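Local coordinates for DUF4348 domain-containing protein (Bacteroides fragilis, PDB 3SBU) that is of unknown function but adopts an NTF2-like, cystatin-like fold, a class of cone-shaped domains that often enclose a ligand pocket, at residues 64-69 / 138-143; 91-96 / 214-219. One frame throughout, in Å; residues are numbered along the deposited sequence.

In the fold
From the N terminus, helices 41-50 and 52-57 come first, then 64-69, whose strand 65-67 pairs with 138-143 in interaction 1; that contact closes a loop of 68 residues holding strands but no helix. Within this loop lies 91-96, the first half of interaction 2, whose partner 214-219 follows only after 138-143 and helices 154-163, 165-170 and 196-201. The two loops therefore cross. Strands 65-67, 136-143 and 212-215 belong to one mixed sheet, with 212-215 at an outer position; strand 93-95 belongs to the second, antiparallel sheet. Interaction 1 joins neighbours near the surface, interaction 2 ties the two sheets together near the chain centre; the centres of the two contacts are about 20 Å apart.

Interaction 1: 64-69 / 138-143; sequences PYYNGE and LEAINL
Strand 65-67 and the 138-143 part of strand 136-143 pair in parallel near the surface, the contact's centre about 20 Å from the centre of the chain, in the mixed sheet; the axes of these short segments lie 4.7 Å apart at 12°. Four backbone bonds join them. I141 N gives to P64 O (3.2 Å) and Y66 N to I141 O (2.9 Å). L143 N then reaches Y66 O at 2.9 Å, and a weak bond from G68 N to L143 O ends the series where the chain turns. I141 uses both its N and its O, to P64 and Y66, and Y66 likewise to I141 and L143, the alternating pattern of a parallel pair. CA-H groups of A140, Y65 and N142 also lean on the opposing carbonyl oxygens. Strand 65-67 lies between 136-143 and the short antiparallel strand 70-71, one of the two outer strands of this sheet within the chain, with Y65 bonding by its backbone to S72. One face carries Y65, I141 and L143. The Y65 ring, its CG roughly opposite the backbone N (chi1 -158°), leans across the neighbouring strand: CE2 rests on I141 CG2 at 3.5 Å, I141 O lies over one ring face, and L143 CD1 approaches obliquely, 3.5 Å from Y65 OH. N67 OD1 sits at the edge of this ring, in its plane. On the other face, Y66 CB packs against N142 CB (3.9 Å); A140 CB meets the edge of the Y66 ring. N142 turns its amide away from Y66, and ND2 bonds to a glycerol, probably from the crystallisation liquor, and weakly to Y128 OH.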
loop_
_atom_site.group_PDB
_atom_site.type_symbol
_atom_site.label_atom_id
_atom_site.label_comp_id
_atom_site.label_asym_id
_atom_site.label_seq_id
_atom_site.Cartn_x
_atom_site.Cartn_y
_atom_site.Cartn_z
ATOM N N PRO A 64 30.211 32.050 1.567
ATOM C CA PRO A 64 29.669 32.633 2.810
ATOM C C PRO A 64 28.853 31.589 3.584
ATOM O O PRO A 64 27.960 30.970 3.010
ATOM C CB PRO A 64 28.781 33.786 2.316
ATOM C CG PRO A 64 29.149 33.998 0.890
ATOM C CD PRO A 64 29.639 32.694 0.371
ATOM N N TYR A 65 29.250 31.313 4.837
ATOM C CA TYR A 65 28.619 30.368 5.761
ATOM C C TYR A 65 28.165 31.144 7.010
ATOM O O TYR A 65 29.002 31.738 7.694
ATOM C CB TYR A 65 29.626 29.248 6.128
ATOM C CG TYR A 65 29.002 27.958 6.623
ATOM C CD1 TYR A 65 28.613 27.813 7.953
ATOM C CD2 TYR A 65 28.856 26.861 5.777
ATOM C CE1 TYR A 65 28.053 26.621 8.418
ATOM C CE2 TYR A 65 28.317 25.658 6.235
ATOM C CZ TYR A 65 27.892 25.549 7.551
ATOM O OH TYR A 65 27.340 24.366 7.995
ATOM N N TYR A 66 26.870 31.162 7.309
ATOM C CA TYR A 66 26.436 31.937 8.461
ATOM C C TYR A 66 25.937 31.026 9.577
ATOM O O TYR A 66 25.037 30.219 9.362
ATOM C CB TYR A 66 25.366 32.965 8.047
ATOM C CG TYR A 66 25.817 33.898 6.945
ATOM C CD1 TYR A 66 26.503 35.074 7.237
ATOM C CD2 TYR A 66 25.559 33.604 5.607
ATOM C CE1 TYR A 66 26.933 35.932 6.219
ATOM C CE2 TYR A 66 25.977 34.452 4.584
ATOM C CZ TYR A 66 26.660 35.616 4.893
ATOM O OH TYR A 66 27.072 36.439 3.877
ATOM N N ASN A 67 26.616 31.085 10.738
ATOM C CA ASN A 67 26.243 30.370 11.956
ATOM C C ASN A 67 25.410 31.340 12.756
ATOM O O ASN A 67 25.878 31.939 13.717
ATOM C CB ASN A 67 27.477 29.860 12.716
ATOM C CG ASN A 67 28.185 28.759 11.977
ATOM O OD1 ASN A 67 27.639 27.671 11.769
ATOM N ND2 ASN A 67 29.408 29.025 11.533
ATOM N N GLY A 68 24.175 31.533 12.310
ATOM C CA GLY A 68 23.319 32.551 12.896
ATOM C C GLY A 68 23.848 33.900 12.430
ATOM O O GLY A 68 24.130 34.074 11.237
ATOM N N GLU A 69 24.082 34.824 13.357
ATOM C CA GLU A 69 24.578 36.157 13.004
ATOM C C GLU A 69 26.116 36.184 12.834
ATOM O O GLU A 69 26.662 37.211 12.429
ATOM C CB GLU A 69 24.120 37.218 14.038
ATOM C CG GLU A 69 22.606 37.401 14.092
ATOM C CD GLU A 69 22.019 38.738 13.667
ATOM O OE1 GLU A 69 22.345 39.761 14.311
ATOM O OE2 GLU A 69 21.246 38.759 12.682
ATOM N N LEU A 138 25.795 27.244 -5.759
ATOM C CA LEU A 138 25.584 27.341 -4.316
ATOM C C LEU A 138 26.214 28.672 -3.902
ATOM O O LEU A 138 27.406 28.891 -4.135
ATOM C CB LEU A 138 26.158 26.133 -3.541
ATOM C CG LEU A 138 26.047 26.187 -1.997
ATOM C CD1 LEU A 138 24.604 26.190 -1.538
ATOM C CD2 LEU A 138 26.783 25.039 -1.360
ATOM N N GLU A 139 25.392 29.583 -3.372
ATOM C CA GLU A 139 25.799 30.943 -3.016
ATOM C C GLU A 139 26.122 31.115 -1.545
ATOM O O GLU A 139 26.981 31.934 -1.230
ATOM C CB GLU A 139 24.688 31.941 -3.400
ATOM C CG GLU A 139 24.424 32.040 -4.894
ATOM C CD GLU A 139 25.495 32.686 -5.753
ATOM O OE1 GLU A 139 26.202 33.595 -5.263
ATOM O OE2 GLU A 139 25.604 32.300 -6.938
ATOM N N ALA A 140 25.410 30.408 -0.645
ATOM C CA ALA A 140 25.580 30.517 0.807
ATOM C C ALA A 140 24.923 29.358 1.540
ATOM O O ALA A 140 24.037 28.689 1.000
ATOM C CB ALA A 140 24.977 31.834 1.314
ATOM N N ILE A 141 25.341 29.144 2.774
ATOM C CA ILE A 141 24.752 28.164 3.681
ATOM C C ILE A 141 24.510 28.898 4.975
ATOM O O ILE A 141 25.394 29.621 5.412
ATOM C CB ILE A 141 25.610 26.867 3.887
ATOM C CG1 ILE A 141 25.749 26.062 2.574
ATOM C CG2 ILE A 141 25.010 25.973 5.006
ATOM C CD1 ILE A 141 26.796 24.944 2.619
ATOM N N ASN A 142 23.335 28.758 5.582
ATOM C CA ASN A 142 23.159 29.376 6.903
ATOM C C ASN A 142 22.503 28.378 7.855
ATOM O O ASN A 142 21.935 27.389 7.410
ATOM C CB ASN A 142 22.407 30.727 6.850
ATOM C CG ASN A 142 20.919 30.698 6.551
ATOM O OD1 ASN A 142 20.241 29.672 6.595
ATOM N ND2 ASN A 142 20.369 31.853 6.257
ATOM N N LEU A 143 22.637 28.615 9.150
ATOM C CA LEU A 143 22.017 27.823 10.211
ATOM C C LEU A 143 21.237 28.741 11.077
ATOM O O LEU A 143 21.754 29.756 11.548
ATOM C CB LEU A 143 23.012 27.025 11.066
ATOM C CG LEU A 143 23.400 25.694 10.496
ATOM C CD1 LEU A 143 24.669 25.827 9.680
ATOM C CD2 LEU A 143 23.601 24.693 11.579
#

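Interaction 2: 91-96 / 214-219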
loop_
_atom_site.group_PDB
_atom_site.type_symbol
_atom_site.label_atom_id
_atom_site.label_comp_id
_atom_site.label_asym_id
_atom_site.label_seq_id
_atom_site.Cartn_x
_atom_site.Cartn_y
_atom_site.Cartn_z
ATOM N N TYR A 91 12.824 11.610 -0.188
ATOM C CA TYR A 91 13.059 12.910 0.427
ATOM C C TYR A 91 11.722 13.545 0.753
ATOM O O TYR A 91 10.668 13.029 0.346
ATOM C CB TYR A 91 13.948 13.821 -0.437
ATOM C CG TYR A 91 13.308 14.307 -1.716
ATOM C CD1 TYR A 91 13.333 13.526 -2.868
ATOM C CD2 TYR A 91 12.734 15.576 -1.795
ATOM C CE1 TYR A 91 12.776 13.983 -4.064
ATOM C CE2 TYR A 91 12.163 16.042 -2.982
ATOM C CZ TYR A 91 12.186 15.242 -4.113
ATOM O OH TYR A 91 11.632 15.712 -5.280
ATOM N N THR A 92 11.754 14.636 1.526
ATOM C CA THR A 92 10.535 15.285 1.969
ATOM C C THR A 92 10.476 16.714 1.473
ATOM O O THR A 92 11.509 17.332 1.207
ATOM C CB THR A 92 10.388 15.229 3.525
ATOM O OG1 THR A 92 11.465 15.925 4.149
ATOM C CG2 THR A 92 10.371 13.817 4.081
ATOM N N LEU A 93 9.243 17.223 1.342
ATOM C CA LEU A 93 8.879 18.593 0.986
ATOM C C LEU A 93 7.776 19.021 1.928
ATOM O O LEU A 93 6.973 18.186 2.323
ATOM C CB LEU A 93 8.412 18.741 -0.479
ATOM C CG LEU A 93 9.375 18.380 -1.614
ATOM C CD1 LEU A 93 8.657 18.497 -2.971
ATOM C CD2 LEU A 93 10.602 19.280 -1.610
ATOM N N LEU A 94 7.744 20.306 2.312
ATOM C CA LEU A 94 6.738 20.820 3.224
ATOM C C LEU A 94 6.007 21.986 2.634
ATOM O O LEU A 94 6.618 22.865 2.024
ATOM C CB LEU A 94 7.369 21.248 4.561
ATOM C CG LEU A 94 7.530 20.126 5.575
ATOM C CD1 LEU A 94 8.625 20.466 6.562
ATOM C CD2 LEU A 94 6.210 19.854 6.300
ATOM N N PHE A 95 4.697 22.020 2.860
ATOM C CA PHE A 95 3.799 23.075 2.388
ATOM C C PHE A 95 2.811 23.412 3.503
ATOM O O PHE A 95 2.610 22.601 4.392
ATOM C CB PHE A 95 3.019 22.581 1.107
ATOM C CG PHE A 95 3.893 22.064 -0.009
ATOM C CD1 PHE A 95 4.291 20.723 -0.045
ATOM C CD2 PHE A 95 4.349 22.920 -1.000
ATOM C CE1 PHE A 95 5.144 20.247 -1.055
ATOM C CE2 PHE A 95 5.210 22.452 -2.010
ATOM C CZ PHE A 95 5.602 21.115 -2.030
ATOM N N ASP A 96 2.148 24.558 3.399
ATOM C CA ASP A 96 1.084 25.009 4.297
ATOM C C ASP A 96 -0.277 24.869 3.637
ATOM O O ASP A 96 -1.301 24.883 4.326
ATOM C CB ASP A 96 1.265 26.516 4.615
ATOM C CG ASP A 96 2.446 26.853 5.477
ATOM O OD1 ASP A 96 3.179 25.914 5.879
ATOM O OD2 ASP A 96 2.649 28.045 5.752
ATOM N N ILE A 214 12.613 21.719 0.124
ATOM C CA ILE A 214 13.104 22.490 -0.994
ATOM C C ILE A 214 12.177 23.678 -1.099
ATOM O O ILE A 214 10.968 23.492 -1.136
ATOM C CB ILE A 214 13.242 21.695 -2.306
ATOM C CG1 ILE A 214 14.156 20.466 -2.125
ATOM C CG2 ILE A 214 13.720 22.614 -3.423
ATOM C CD1 ILE A 214 14.207 19.500 -3.342
ATOM N N ASN A 215 12.729 24.895 -1.070
ATOM C CA ASN A 215 11.897 26.075 -1.143
ATOM C C ASN A 215 11.731 26.490 -2.579
ATOM O O ASN A 215 12.619 27.102 -3.167
ATOM C CB ASN A 215 12.434 27.227 -0.252
ATOM C CG ASN A 215 11.594 28.470 -0.378
ATOM O OD1 ASN A 215 10.402 28.407 -0.532
ATOM N ND2 ASN A 215 12.192 29.634 -0.398
ATOM N N TYR A 216 10.565 26.192 -3.146
ATOM C CA TYR A 216 10.220 26.608 -4.490
ATOM C C TYR A 216 9.423 27.935 -4.442
ATOM O O TYR A 216 8.867 28.346 -5.464
ATOM C CB TYR A 216 9.388 25.511 -5.186
ATOM C CG TYR A 216 10.067 24.162 -5.309
ATOM C CD1 TYR A 216 10.924 23.888 -6.371
ATOM C CD2 TYR A 216 9.737 23.112 -4.452
ATOM C CE1 TYR A 216 11.488 22.621 -6.537
ATOM C CE2 TYR A 216 10.305 21.845 -4.600
ATOM C CZ TYR A 216 11.174 21.605 -5.645
ATOM O OH TYR A 216 11.707 20.350 -5.778
ATOM N N GLY A 217 9.343 28.554 -3.256
ATOM C CA GLY A 217 8.542 29.753 -3.017
ATOM C C GLY A 217 7.229 29.492 -2.268
ATOM O O GLY A 217 6.435 30.412 -2.088
ATOM N N GLN A 218 6.991 28.249 -1.794
ATOM C CA GLN A 218 5.783 27.934 -1.038
ATOM C C GLN A 218 5.801 28.589 0.341
ATOM O O GLN A 218 6.836 28.660 0.971
ATOM C CB GLN A 218 5.547 26.402 -0.897
ATOM C CG GLN A 218 6.535 25.639 0.033
ATOM C CD GLN A 218 7.724 25.111 -0.722
ATOM O OE1 GLN A 218 8.192 25.686 -1.718
ATOM N NE2 GLN A 218 8.277 24.014 -0.217
ATOM N N GLN A 219 4.638 29.010 0.813
ATOM C CA GLN A 219 4.471 29.598 2.141
ATOM C C GLN A 219 4.915 28.603 3.200
ATOM O O GLN A 219 4.588 27.392 3.139
ATOM C CB GLN A 219 3.003 29.999 2.371
ATOM C CG GLN A 219 2.775 30.700 3.717
ATOM C CD GLN A 219 1.311 30.832 3.957
ATOM O OE1 GLN A 219 0.673 31.801 3.518
ATOM N NE2 GLN A 219 0.759 29.876 4.692
HETATM O O HOH W 1 10.808 18.045 -6.063
HETATM O O HOH W 2 2.958 26.261 1.313
#
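The Y216 ring carries I214 CG2 over one face, 3.5 Å above the plane and offset toward the rim, while L93 CD2 lies at its edge. The same L93 methyl is also at the edge of the Y91 ring and touches I214 CB at 3.6 Å. A water at the Y91 edge links the two phenols, 2.6 Å from Y91 OH and donating to Y216 OH, which also bonds to D42; Y91 stacks on F85. The F95 ring meets Q218 obliquely, F95 CD2 to Q218 CG 3.6 Å, with ring and amide planes 22° apart. Strand 93-95 pairs with 226-230 in the antiparallel sheet, whereas I214 lies on strand 212-215 of the mixed sheet, and the Q218 amide bridges them. Q218 CG lies between backbone N and carbonyl carbon (chi1 70°) and the chain bends at chi2, which carries NE2 to both L94 O (3.0 Å) and I214 O (2.9 Å), while OE1 accepts from Y216 N. All three bonds hold the buried amide in one rotation. Beyond an Asx turn, N215 OD1 to G217 N, the extended Q219 side chain gives NE2 to the anti lone pair of D96 OD2 (2.8 Å). OD2 also accepts from D221 N, OD1 salt-bridges K227, and a second water joins D96 N to Q219 O.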